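Local coordinates for phosphate binding protein (Planctomyces limnophilus, PDB 4JWO) that probably binds phosphate as the solute-binding component of a PstS-type system that carries phosphate across the cytoplasmic membrane, at residues A[64-69]-A[92-97]; A[68-73]-A[284-289]; A[104-109]-A[128-133]; A[136-141]-A[322-327]; A[143-148]-A[241-246]. All coordinates share one frame; numbering follows the deposited sequence.

Interaction 1: A[64-69]-A[92-97]. With SO4 (sulfate ion), chain B.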
# COMPACT_ATOMS: atom_id res chain seq x y z
N ALA A 64 0.46 16.65 13.79
CA ALA A 64 1.62 16.25 12.99
C ALA A 64 1.47 14.80 12.56
O ALA A 64 1.53 13.90 13.40
CB ALA A 64 2.90 16.44 13.78
N VAL A 65 1.28 14.57 11.26
CA VAL A 65 1.14 13.23 10.69
C VAL A 65 2.39 12.90 9.88
O VAL A 65 2.93 13.76 9.19
CB VAL A 65 -0.10 13.12 9.77
CG1 VAL A 65 -0.30 11.68 9.28
CG2 VAL A 65 -1.33 13.61 10.49
N ASP A 66 2.86 11.66 9.97
CA ASP A 66 4.02 11.23 9.20
C ASP A 66 3.77 9.78 8.82
O ASP A 66 2.69 9.27 9.08
CB ASP A 66 5.29 11.36 10.06
CG ASP A 66 6.56 11.45 9.22
OD1 ASP A 66 6.55 10.95 8.08
OD2 ASP A 66 7.56 12.01 9.72
N GLY A 67 4.75 9.14 8.20
CA GLY A 67 4.64 7.72 7.94
C GLY A 67 4.91 7.31 6.50
O GLY A 67 5.62 8.00 5.76
N SER A 68 4.30 6.18 6.15
CA SER A 68 4.45 5.48 4.88
C SER A 68 4.08 6.31 3.65
O SER A 68 3.13 7.09 3.68
CB SER A 68 3.54 4.25 4.93
OG SER A 68 3.49 3.55 3.71
N SER A 69 4.82 6.13 2.56
CA SER A 69 4.41 6.69 1.28
C SER A 69 3.07 6.10 0.83
O SER A 69 2.33 6.74 0.08
CB SER A 69 5.48 6.45 0.21
OG SER A 69 5.57 5.05 -0.06
N THR A 92 -0.13 18.84 9.21
CA THR A 92 1.09 18.71 8.44
C THR A 92 1.30 17.22 8.18
O THR A 92 1.29 16.42 9.11
CB THR A 92 2.32 19.29 9.16
OG1 THR A 92 2.53 18.60 10.39
CG2 THR A 92 2.11 20.77 9.44
N VAL A 93 1.45 16.86 6.91
CA VAL A 93 1.61 15.45 6.56
C VAL A 93 2.98 15.23 5.93
O VAL A 93 3.28 15.78 4.87
CB VAL A 93 0.52 14.96 5.59
CG1 VAL A 93 0.62 13.46 5.40
CG2 VAL A 93 -0.86 15.32 6.12
N ALA A 94 3.79 14.42 6.59
CA ALA A 94 5.13 14.12 6.10
C ALA A 94 5.18 12.68 5.64
O ALA A 94 4.23 11.92 5.82
CB ALA A 94 6.16 14.36 7.19
N MSE A 95 6.32 12.30 5.06
CA MSE A 95 6.44 10.99 4.44
C MSE A 95 7.79 10.35 4.72
O MSE A 95 8.54 10.03 3.80
CB MSE A 95 6.23 11.13 2.94
CG MSE A 95 5.76 9.88 2.27
SE MSE A 95 5.58 10.23 0.36
CE MSE A 95 7.46 10.23 -0.05
N SER A 96 8.10 10.18 6.00
CA SER A 96 9.40 9.66 6.42
C SER A 96 9.57 8.16 6.17
O SER A 96 10.68 7.63 6.28
CB SER A 96 9.64 9.95 7.90
OG SER A 96 9.63 11.35 8.11
N GLY A 97 8.47 7.49 5.84
CA GLY A 97 8.47 6.04 5.67
C GLY A 97 7.83 5.39 6.89
O GLY A 97 7.58 6.06 7.88
S SO4 B . 7.07 2.38 3.48
O1 SO4 B . 7.24 1.75 2.18
O2 SO4 B . 5.89 1.86 4.16
O3 SO4 B . 8.24 2.08 4.28
O4 SO4 B . 6.91 3.82 3.28
O HOH W 1 4.03 16.15 9.96
O HOH W 2 2.61 9.44 5.23
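The carboxylate of D66 grips S96 twice: OD1 takes the backbone N at 2.7 Å and OD2 takes OG at 2.7 Å. Both oxygens use their syn lone pairs, so the serine's N-H and hydroxyl sit together on the side between the two oxygens. On its anti side OD1 also accepts from the N of G67, 25° out of the carboxylate plane. CG of D66 stands anti to the backbone N (chi1 -158°), which brings the carboxylate alongside CB of A94 and up to the serine. Replacing D66 by an alanine would probably leave N and OG of S96 and N of G67 without the carboxylate they share, and the turn after A94 less firmly tied. These bonds lie just past the end of a parallel strand pair in a beta-alpha-beta unit, where strands 61-67 and 89-93 flank helix 72-85 in sequence. Within the pair, V65 N donates to O of T92 at 2.8 Å and A94 N donates to O of V65 at 2.8 Å. Water 1 joins V65 O to the hydroxyl of T92. Further along, G97 N meets O of G67 from above the carbonyl plane, and CG and SE of selenomethionine M95 lie against S69. The N of S69 donates to O4 of the bound sulfate at 3.2 Å; T98 and S116 also hydrogen-bond this anion.

Interaction 2: A[68-73]-A[284-289]. With SO4 (sulfate ion), chain B.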
# COMPACT_ATOMS: atom_id res chain seq x y z
N SER A 68 4.30 6.18 6.15
CA SER A 68 4.45 5.48 4.88
C SER A 68 4.08 6.31 3.65
O SER A 68 3.13 7.09 3.68
CB SER A 68 3.54 4.25 4.93
OG SER A 68 3.49 3.55 3.71
N SER A 69 4.82 6.13 2.56
CA SER A 69 4.41 6.69 1.28
C SER A 69 3.07 6.10 0.83
O SER A 69 2.33 6.74 0.08
CB SER A 69 5.48 6.45 0.21
OG SER A 69 5.57 5.05 -0.06
N THR A 70 2.75 4.88 1.27
CA THR A 70 1.47 4.30 0.87
C THR A 70 0.29 4.77 1.70
O THR A 70 -0.85 4.73 1.25
CB THR A 70 1.51 2.75 0.77
OG1 THR A 70 1.88 2.19 2.03
CG2 THR A 70 2.53 2.33 -0.27
N VAL A 71 0.54 5.22 2.93
CA VAL A 71 -0.53 5.77 3.74
C VAL A 71 -0.68 7.27 3.48
O VAL A 71 -1.76 7.82 3.63
CB VAL A 71 -0.33 5.45 5.24
CG1 VAL A 71 -1.50 5.99 6.08
CG2 VAL A 71 -0.17 3.94 5.43
N PHE A 72 0.41 7.90 3.02
CA PHE A 72 0.41 9.33 2.66
C PHE A 72 -0.83 9.81 1.87
O PHE A 72 -1.42 10.83 2.24
CB PHE A 72 1.70 9.70 1.90
CG PHE A 72 1.91 11.19 1.68
CD1 PHE A 72 2.44 11.98 2.68
CD2 PHE A 72 1.63 11.77 0.46
CE1 PHE A 72 2.65 13.34 2.48
CE2 PHE A 72 1.84 13.13 0.25
CZ PHE A 72 2.35 13.92 1.27
N PRO A 73 -1.24 9.09 0.81
CA PRO A 73 -2.39 9.61 0.05
C PRO A 73 -3.68 9.62 0.87
O PRO A 73 -4.52 10.50 0.67
CB PRO A 73 -2.52 8.63 -1.13
CG PRO A 73 -1.19 7.97 -1.24
CD PRO A 73 -0.66 7.89 0.17
N ARG A 284 -2.05 -6.02 1.27
CA ARG A 284 -1.75 -5.93 2.69
C ARG A 284 -2.56 -4.81 3.32
O ARG A 284 -2.93 -3.84 2.64
CB ARG A 284 -0.26 -5.66 2.91
CG ARG A 284 0.21 -4.30 2.42
CD ARG A 284 1.70 -4.21 2.56
NE ARG A 284 2.25 -2.99 1.97
CZ ARG A 284 3.54 -2.68 1.99
NH1 ARG A 284 4.42 -3.50 2.55
NH2 ARG A 284 3.96 -1.56 1.43
N PRO A 285 -2.83 -4.92 4.63
CA PRO A 285 -3.58 -3.88 5.33
C PRO A 285 -2.71 -2.66 5.59
O PRO A 285 -1.49 -2.78 5.72
CB PRO A 285 -3.98 -4.56 6.64
CG PRO A 285 -2.90 -5.61 6.87
CD PRO A 285 -2.53 -6.08 5.49
N LEU A 286 -3.34 -1.49 5.64
CA LEU A 286 -2.65 -0.24 5.97
C LEU A 286 -3.12 0.26 7.32
O LEU A 286 -4.30 0.12 7.66
CB LEU A 286 -2.92 0.81 4.90
CG LEU A 286 -2.47 0.46 3.48
CD1 LEU A 286 -2.68 1.67 2.58
CD2 LEU A 286 -1.00 0.04 3.50
N PHE A 287 -2.21 0.87 8.08
CA PHE A 287 -2.49 1.28 9.45
C PHE A 287 -2.21 2.75 9.74
O PHE A 287 -1.33 3.37 9.13
CB PHE A 287 -1.69 0.43 10.45
CG PHE A 287 -1.89 -1.05 10.27
CD1 PHE A 287 -2.91 -1.70 10.94
CD2 PHE A 287 -1.06 -1.77 9.43
CE1 PHE A 287 -3.10 -3.07 10.78
CE2 PHE A 287 -1.25 -3.14 9.26
CZ PHE A 287 -2.27 -3.78 9.93
N ILE A 288 -2.95 3.27 10.70
CA ILE A 288 -2.67 4.56 11.30
C ILE A 288 -2.49 4.33 12.79
O ILE A 288 -3.30 3.65 13.42
CB ILE A 288 -3.83 5.55 11.06
CG1 ILE A 288 -3.77 6.10 9.63
CG2 ILE A 288 -3.81 6.68 12.08
CD1 ILE A 288 -2.74 7.22 9.44
N TYR A 289 -1.41 4.87 13.35
CA TYR A 289 -1.11 4.75 14.78
C TYR A 289 -1.15 6.11 15.44
O TYR A 289 -0.70 7.10 14.87
CB TYR A 289 0.29 4.17 15.00
CG TYR A 289 0.42 2.70 14.72
CD1 TYR A 289 0.62 2.23 13.42
CD2 TYR A 289 0.36 1.78 15.74
CE1 TYR A 289 0.74 0.88 13.17
CE2 TYR A 289 0.49 0.43 15.50
CZ TYR A 289 0.68 -0.01 14.21
OH TYR A 289 0.80 -1.37 13.98
S SO4 B . 7.07 2.38 3.48
O1 SO4 B . 7.24 1.75 2.18
O2 SO4 B . 5.89 1.86 4.16
O3 SO4 B . 8.24 2.08 4.28
O4 SO4 B . 6.91 3.82 3.28
O HOH W 3 1.30 -0.54 1.05
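OG1 of T70, in the turn that leads into helix 72-85, has several close neighbours: OG of S68 at 2.7 Å, water 3 at 3.0 Å and, from strand 283-291, CD2 of L286 at 3.9 Å. Water 3 lies in the guanidinium plane of R284 and accepts from its NE at 2.8 Å, which makes the polar link to the strand. That guanidinium is held by a salt bridge to E205 and a cation-pi contact with Y202. OG of S68 in turn accepts from the backbone N of T70 at 2.9 Å, closing an ST turn, and more weakly from N of V71. The same OG comes within 3.0 Å of O2 of the bound sulfate, consistent with the phosphate site expected between the lobes of a periplasmic-binding-protein fold. S68 has its OG anti to the backbone N (chi1 174°), which places the oxygen within reach of the N-H groups of T70 and V71, and F72 N donates to the serine's carbonyl O. Across to the strand the contact is mostly apolar. The two methyls of L286 meet different parts of the threonine, CD1 near O of T70 and CD2 at its OG1, the two side chains crossing at about a right angle. I304 and L307 of helix 298-308 also pack on I288. V71 uses both branches: CG2 lies near O of F287 and CB of L286, while CG1 packs on CD1 of I288 at 3.8 Å.

Interaction 3: A[104-109]-A[128-133]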
# COMPACT_ATOMS: atom_id res chain seq x y z
N LYS A 104 10.25 8.70 14.53
CA LYS A 104 9.80 9.98 15.04
C LYS A 104 8.68 9.80 16.06
O LYS A 104 8.53 10.60 16.98
CB LYS A 104 9.33 10.88 13.90
CG LYS A 104 10.40 11.20 12.87
CD LYS A 104 10.15 12.56 12.23
CE LYS A 104 11.14 12.85 11.11
NZ LYS A 104 10.95 14.22 10.54
N PHE A 105 7.90 8.75 15.88
CA PHE A 105 6.83 8.39 16.80
C PHE A 105 7.43 8.05 18.15
O PHE A 105 6.97 8.54 19.18
CB PHE A 105 6.10 7.17 16.24
CG PHE A 105 4.79 6.86 16.92
CD1 PHE A 105 3.69 7.68 16.75
CD2 PHE A 105 4.65 5.72 17.70
CE1 PHE A 105 2.47 7.37 17.35
CE2 PHE A 105 3.44 5.40 18.30
CZ PHE A 105 2.34 6.23 18.13
N ILE A 106 8.47 7.23 18.14
CA ILE A 106 9.17 6.83 19.36
C ILE A 106 9.88 8.02 19.99
O ILE A 106 9.93 8.15 21.22
CB ILE A 106 10.16 5.67 19.08
CG1 ILE A 106 9.40 4.38 18.77
CG2 ILE A 106 11.11 5.46 20.25
CD1 ILE A 106 10.20 3.36 17.99
N ALA A 107 10.42 8.91 19.16
CA ALA A 107 11.07 10.12 19.64
C ALA A 107 10.07 11.20 20.07
O ALA A 107 10.46 12.28 20.52
CB ALA A 107 12.03 10.67 18.59
N GLU A 108 8.78 10.88 19.92
CA GLU A 108 7.68 11.76 20.33
C GLU A 108 7.70 13.11 19.64
O GLU A 108 7.44 14.15 20.26
CB GLU A 108 7.65 11.93 21.85
CG GLU A 108 7.41 10.62 22.59
CD GLU A 108 7.13 10.81 24.07
OE1 GLU A 108 8.09 11.02 24.84
OE2 GLU A 108 5.94 10.76 24.45
N GLU A 109 7.99 13.10 18.34
CA GLU A 109 8.08 14.32 17.55
C GLU A 109 6.90 14.47 16.60
O GLU A 109 6.81 15.45 15.86
CB GLU A 109 9.41 14.35 16.79
CG GLU A 109 10.63 14.44 17.71
CD GLU A 109 11.92 13.97 17.05
OE1 GLU A 109 11.85 13.35 15.96
OE2 GLU A 109 13.00 14.20 17.64
N LYS A 128 6.92 1.06 24.53
CA LYS A 128 6.58 0.73 25.92
C LYS A 128 7.61 1.29 26.89
O LYS A 128 7.24 1.81 27.93
CB LYS A 128 6.42 -0.78 26.12
CG LYS A 128 5.16 -1.35 25.49
CD LYS A 128 4.79 -2.70 26.09
CE LYS A 128 4.21 -2.55 27.49
NZ LYS A 128 3.08 -3.48 27.72
N ALA A 129 8.89 1.20 26.52
CA ALA A 129 9.97 1.69 27.38
C ALA A 129 9.83 3.18 27.66
O ALA A 129 10.31 3.67 28.68
CB ALA A 129 11.32 1.39 26.76
N LYS A 130 9.18 3.90 26.75
CA LYS A 130 9.05 5.35 26.87
C LYS A 130 7.68 5.77 27.40
O LYS A 130 7.35 6.95 27.40
CB LYS A 130 9.33 6.02 25.53
CG LYS A 130 10.80 6.18 25.21
CD LYS A 130 11.01 6.55 23.76
CE LYS A 130 12.47 6.85 23.47
NZ LYS A 130 12.97 8.04 24.22
N GLY A 131 6.89 4.81 27.83
CA GLY A 131 5.56 5.09 28.34
C GLY A 131 4.56 5.40 27.25
O GLY A 131 3.48 5.93 27.52
N ILE A 132 4.92 5.08 26.01
CA ILE A 132 4.06 5.36 24.87
C ILE A 132 3.03 4.25 24.70
O ILE A 132 3.38 3.09 24.44
CB ILE A 132 4.88 5.53 23.56
CG1 ILE A 132 5.91 6.66 23.72
CG2 ILE A 132 3.97 5.83 22.38
CD1 ILE A 132 6.75 6.89 22.47
N ASP A 133 1.76 4.60 24.85
CA ASP A 133 0.67 3.65 24.75
C ASP A 133 0.01 3.75 23.38
O ASP A 133 -1.01 4.44 23.22
CB ASP A 133 -0.35 3.93 25.85
CG ASP A 133 -1.30 2.77 26.08
OD1 ASP A 133 -1.27 1.79 25.30
OD2 ASP A 133 -2.09 2.86 27.05
O HOH W 4 10.65 9.97 23.21
O HOH W 5 9.04 9.15 26.99
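I132 points its side chain at the end of helix 98-106, and its branches meet three successive surfaces there. This is a junction of two helix ends in the PBP-type fold: each helix finishes in a Schellman motif, with E108 and G131 as the residues of positive phi. The I132 and F105 side chains cross obliquely, CG2 of I132 4.1 Å from CE2 of F105. With CG1 anti to the carbonyl carbon (chi1 -58°) and the chain extended beyond it, CD1 reaches the carbonyl oxygens of F105 and I106, the latter at 3.6 Å. E108 slides past in the opposite direction, its CG 3.8 Å from the same methyl. An alanine at I132 would remove both branches and is likely to open a gap between the F105 ring and the last carbonyls of the helix. K130 lies across I106 at about a right angle, its CD against CG2 at 3.7 Å. C127 and T291 also pack on F105 and I132 at the inner side. On the outer side charges meet through solvent, for E108 OE1 and K130 NZ stand 5.8 Å apart. Water 4 donates to O of I106 and to OE1 of E108, and accepts from NZ of K130 at 3.2 Å.

Interaction 4: A[136-141]-A[322-327]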
# COMPACT_ATOMS: atom_id res chain seq x y z
N GLU A 136 -3.53 1.07 17.46
CA GLU A 136 -3.42 0.70 16.06
C GLU A 136 -4.78 0.73 15.38
O GLU A 136 -5.75 0.16 15.88
CB GLU A 136 -2.82 -0.70 15.96
CG GLU A 136 -2.90 -1.35 14.60
CD GLU A 136 -2.28 -2.73 14.63
OE1 GLU A 136 -1.07 -2.83 14.95
OE2 GLU A 136 -3.00 -3.73 14.37
N PHE A 137 -4.85 1.40 14.24
CA PHE A 137 -6.08 1.43 13.45
C PHE A 137 -5.85 0.93 12.03
O PHE A 137 -5.06 1.52 11.30
CB PHE A 137 -6.63 2.85 13.42
CG PHE A 137 -7.06 3.36 14.76
CD1 PHE A 137 -8.23 2.91 15.34
CD2 PHE A 137 -6.27 4.27 15.46
CE1 PHE A 137 -8.63 3.36 16.59
CE2 PHE A 137 -6.67 4.73 16.71
CZ PHE A 137 -7.86 4.27 17.27
N GLN A 138 -6.52 -0.15 11.65
CA GLN A 138 -6.47 -0.60 10.26
C GLN A 138 -7.43 0.26 9.44
O GLN A 138 -8.62 0.35 9.77
CB GLN A 138 -6.87 -2.07 10.16
CG GLN A 138 -6.72 -2.64 8.76
CD GLN A 138 -7.08 -4.11 8.68
OE1 GLN A 138 -6.96 -4.85 9.66
NE2 GLN A 138 -7.52 -4.53 7.52
N VAL A 139 -6.93 0.89 8.39
CA VAL A 139 -7.73 1.90 7.70
C VAL A 139 -8.05 1.61 6.24
O VAL A 139 -8.94 2.23 5.67
CB VAL A 139 -7.09 3.30 7.82
CG1 VAL A 139 -6.97 3.69 9.29
CG2 VAL A 139 -5.72 3.34 7.14
N ALA A 140 -7.34 0.66 5.64
CA ALA A 140 -7.51 0.35 4.24
C ALA A 140 -6.77 -0.93 3.92
O ALA A 140 -5.99 -1.41 4.73
CB ALA A 140 -6.96 1.49 3.37
N ILE A 141 -7.03 -1.47 2.74
CA ILE A 141 -6.23 -2.55 2.21
C ILE A 141 -5.63 -2.07 0.89
O ILE A 141 -6.32 -1.46 0.08
CB ILE A 141 -7.08 -3.82 2.00
CG1 ILE A 141 -7.54 -4.38 3.34
CG2 ILE A 141 -6.28 -4.87 1.26
CD1 ILE A 141 -8.49 -5.58 3.20
N ILE A 322 -8.71 -0.12 -1.19
CA ILE A 322 -9.85 -0.97 -0.88
C ILE A 322 -10.29 -0.67 0.56
O ILE A 322 -9.47 -0.64 1.47
CB ILE A 322 -9.46 -2.47 -1.02
CG1 ILE A 322 -9.14 -2.78 -2.50
CG2 ILE A 322 -10.55 -3.36 -0.47
CD1 ILE A 322 -8.35 -4.06 -2.72
N LYS A 323 -11.58 -0.42 0.76
CA LYS A 323 -12.04 -0.09 2.11
C LYS A 323 -12.03 -1.35 2.96
O LYS A 323 -12.15 -2.46 2.43
CB LYS A 323 -13.41 0.59 2.10
CG LYS A 323 -14.56 -0.31 1.70
CD LYS A 323 -15.88 0.42 1.81
CE LYS A 323 -17.04 -0.49 1.41
NZ LYS A 323 -18.34 0.19 1.65
N VAL A 324 -11.86 -1.19 4.27
CA VAL A 324 -11.78 -2.36 5.15
C VAL A 324 -13.13 -3.08 5.26
O VAL A 324 -14.20 -2.46 5.13
CB VAL A 324 -11.31 -1.96 6.58
CG1 VAL A 324 -9.89 -1.40 6.54
CG2 VAL A 324 -12.28 -0.97 7.20
N PRO A 325 -13.09 -4.40 5.49
CA PRO A 325 -14.30 -5.19 5.77
C PRO A 325 -15.08 -4.61 6.94
O PRO A 325 -14.50 -3.94 7.79
CB PRO A 325 -13.73 -6.56 6.14
CG PRO A 325 -12.43 -6.64 5.39
CD PRO A 325 -11.88 -5.24 5.41
N LYS A 326 -16.39 -4.86 6.99
CA LYS A 326 -17.21 -4.33 8.06
C LYS A 326 -16.71 -4.79 9.43
O LYS A 326 -16.75 -4.03 10.39
CB LYS A 326 -18.69 -4.74 7.89
CG LYS A 326 -19.41 -4.10 6.71
CD LYS A 326 -19.53 -2.59 6.86
CE LYS A 326 -20.10 -1.95 5.60
NZ LYS A 326 -20.38 -0.50 5.80
N SER A 327 -16.24 -6.04 9.52
CA SER A 327 -15.77 -6.54 10.81
C SER A 327 -14.56 -5.74 11.28
O SER A 327 -14.40 -5.49 12.48
CB SER A 327 -15.47 -8.04 10.77
OG SER A 327 -14.33 -8.30 9.97
O HOH W 6 -11.51 1.70 4.91
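V324 turns CG1 anti to its carbonyl carbon (chi1 -63°), which sets that methyl against the backbone of strand 134-148, 3.4 Å from N of A140 and close to C of V139. Q138 has its CG anti to the backbone N (chi1 -174°) and an extended chain; its side chain and that of V324 slide past each other in opposite directions, with NE2 4.0 Å from the same CG1. Beyond this contact the chains join in a single antiparallel hydrogen-bonded bridge. I141 N donates to O of I322 at 2.9 Å, and I322 N returns a bond of 3.0 Å to O of I141. The CB atoms of the two isoleucines face each other at 4.1 Å, while the I141 and P325 side chains cross at about a right angle, CD1 4.1 Å from CD. I274 of helix 271-275 packs on both isoleucines. P325 is the N-cap of the C-terminal helix 326-340, so the bridge fastens the lead-in of that helix to the sheet. Water 6 donates to O of V139 at 2.7 Å and accepts from N of V324. Across this contact the polar links are one two-bond bridge and one water, while the side chains add apolar surface rather than charge.

Interaction 5: A[143-148]-A[241-246]. With FMT (formic acid), chain E; SO4 (sulfate ion), chain D.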
# COMPACT_ATOMS: atom_id res chain seq x y z
N GLY A 143 -3.87 -3.20 -2.52
CA GLY A 143 -3.60 -4.32 -3.41
C GLY A 143 -2.96 -3.89 -4.71
O GLY A 143 -3.35 -2.89 -5.29
N LEU A 144 -1.96 -4.65 -5.16
CA LEU A 144 -1.32 -4.41 -6.45
C LEU A 144 -1.52 -5.60 -7.35
O LEU A 144 -1.51 -6.74 -6.88
CB LEU A 144 0.18 -4.23 -6.28
CG LEU A 144 0.69 -3.05 -5.47
CD1 LEU A 144 2.20 -2.98 -5.65
CD2 LEU A 144 0.02 -1.75 -5.89
N THR A 145 -1.64 -5.35 -8.64
CA THR A 145 -1.71 -6.43 -9.62
C THR A 145 -0.51 -6.39 -10.55
O THR A 145 -0.09 -5.32 -10.99
CB THR A 145 -2.96 -6.34 -10.49
OG1 THR A 145 -3.00 -5.05 -11.12
CG2 THR A 145 -4.21 -6.52 -9.63
N VAL A 146 0.02 -7.56 -10.83
CA VAL A 146 0.94 -7.75 -11.94
C VAL A 146 0.11 -8.19 -13.13
O VAL A 146 -0.74 -9.08 -13.02
CB VAL A 146 1.96 -8.84 -11.61
CG1 VAL A 146 2.84 -9.14 -12.81
CG2 VAL A 146 2.80 -8.39 -10.42
N VAL A 147 0.31 -7.53 -14.27
CA VAL A 147 -0.50 -7.81 -15.45
C VAL A 147 0.35 -8.19 -16.65
O VAL A 147 1.48 -7.74 -16.80
CB VAL A 147 -1.39 -6.60 -15.82
CG1 VAL A 147 -2.43 -6.35 -14.73
CG2 VAL A 147 -0.54 -5.34 -16.05
N ILE A 148 -0.21 -9.05 -17.49
CA ILE A 148 0.37 -9.39 -18.77
C ILE A 148 -0.67 -9.15 -19.86
O ILE A 148 -1.85 -8.89 -19.57
CB ILE A 148 0.89 -10.84 -18.79
CG1 ILE A 148 -0.20 -11.82 -18.34
CG2 ILE A 148 2.11 -10.96 -17.89
CD1 ILE A 148 0.23 -13.30 -18.35
N PHE A 241 0.69 -2.23 -11.20
CA PHE A 241 -0.01 -1.03 -10.75
C PHE A 241 -1.09 -1.43 -9.76
O PHE A 241 -1.30 -2.61 -9.51
CB PHE A 241 -0.57 -0.16 -11.91
CG PHE A 241 -1.19 -0.94 -13.05
CD1 PHE A 241 -2.41 -1.58 -12.91
CD2 PHE A 241 -0.55 -0.99 -14.28
CE1 PHE A 241 -2.98 -2.29 -13.99
CE2 PHE A 241 -1.12 -1.68 -15.35
CZ PHE A 241 -2.32 -2.33 -15.20
N GLY A 242 -1.77 -0.45 -9.17
CA GLY A 242 -2.76 -0.73 -8.15
C GLY A 242 -3.94 -1.50 -8.70
O GLY A 242 -4.31 -1.37 -9.87
N TYR A 243 -4.54 -2.30 -7.83
CA TYR A 243 -5.63 -3.19 -8.21
C TYR A 243 -6.80 -2.47 -8.90
O TYR A 243 -7.42 -3.01 -9.82
CB TYR A 243 -6.12 -3.97 -6.98
CG TYR A 243 -7.34 -4.80 -7.26
CD1 TYR A 243 -7.24 -6.05 -7.85
CD2 TYR A 243 -8.61 -4.31 -6.96
CE1 TYR A 243 -8.38 -6.80 -8.12
CE2 TYR A 243 -9.75 -5.05 -7.23
CZ TYR A 243 -9.62 -6.29 -7.81
OH TYR A 243 -10.76 -7.02 -8.08
N ALA A 244 -7.10 -1.25 -8.45
CA ALA A 244 -8.24 -0.51 -8.99
C ALA A 244 -8.10 -0.32 -10.49
O ALA A 244 -9.08 -0.40 -11.22
CB ALA A 244 -8.41 0.84 -8.29
N TYR A 245 -6.88 -0.10 -10.95
CA TYR A 245 -6.65 0.10 -12.37
C TYR A 245 -6.72 -1.21 -13.16
O TYR A 245 -7.08 -1.21 -14.33
CB TYR A 245 -5.33 0.86 -12.61
CG TYR A 245 -5.45 2.34 -12.27
CD1 TYR A 245 -5.95 3.24 -13.20
CD2 TYR A 245 -5.06 2.83 -11.03
CE1 TYR A 245 -6.07 4.59 -12.90
CE2 TYR A 245 -5.17 4.19 -10.72
CZ TYR A 245 -5.67 5.06 -11.67
OH TYR A 245 -5.79 6.41 -11.39
N PHE A 246 -6.42 -2.34 -12.52
CA PHE A 246 -6.70 -3.61 -13.17
C PHE A 246 -8.21 -3.85 -13.26
O PHE A 246 -8.74 -4.19 -14.33
CB PHE A 246 -6.05 -4.81 -12.46
CG PHE A 246 -6.63 -6.13 -12.90
CD1 PHE A 246 -6.34 -6.66 -14.15
CD2 PHE A 246 -7.53 -6.82 -12.08
CE1 PHE A 246 -6.91 -7.86 -14.58
CE2 PHE A 246 -8.10 -8.01 -12.51
CZ PHE A 246 -7.79 -8.53 -13.75
C FMT E . -13.28 -5.24 -7.79
O1 FMT E . -13.16 -6.12 -8.65
O2 FMT E . -13.36 -4.04 -8.04
S SO4 D . -8.61 8.04 -12.74
O1 SO4 D . -9.30 8.97 -13.65
O2 SO4 D . -9.45 6.87 -12.52
O3 SO4 D . -7.35 7.59 -13.33
O4 SO4 D . -8.36 8.75 -11.48
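T145 is packed closely from several sides by the strand end and helix start of 241-246. Its OG1 lies 3.3 Å from CB of F246 and makes a weak bond to O of F241, and its CG2 meets the edge of the Y243 ring at CD1, 3.5 Å away. The hydroxyl is placed between the backbone N and the carbonyl carbon (chi1 56°), which leaves CG2 facing the tyrosine. V147, two residues on, meets two phenylalanines: CG2 touches CZ of F241 at 3.6 Å, the side chains crossing at about a right angle, while CG1 lies near CD1 of F246, these two side chains running past each other in opposite directions. Beneath these side chains runs an antiparallel strand pair within the mixed sheet, strand 134-148 against strand 237-242, which passes into helix 243-247 with G242 as its N-cap. T145 N donates to O of F241 at 2.9 Å, and F241 N answers to O of T145 at 3.2 Å. At the turn into the helix, Y243 N reaches O of G143 from above the carbonyl plane, 2.9 Å away. V228 and V231 of helix 224-233 pack on F241 and V147 respectively. The looser side is polar and faces small molecules probably from the crystallisation liquor. Y243 OH donates to O1 of a formic acid at 2.6 Å, and Y245 OH to O3 of a sulfate, also held by K320, at 2.8 Å.

Interactions 2, 3 and 5 are buried and interactions 1 and 4 partly so; interaction 3 is nevertheless furthest from the chain centre, its own centre about 24 Å away, and its apolar inside is fringed by water-linked charges. Interactions 1 and 2 share S68 and S69 and touch the same sulfate, but the first relies on strand and carboxylate bonds and the second largely on apolar packing. F72 packs against the carbonyls of V93 and A94 and CB of M95, joining them further. Interactions 4 and 5 use successive parts of strand 134-148, which L286 N in interaction 2 also meets at O of A140. Interactions 1 and 5 lie on opposite sides of the chain centre, yet both pair strands of one sheet, parallel in the first and antiparallel in the second.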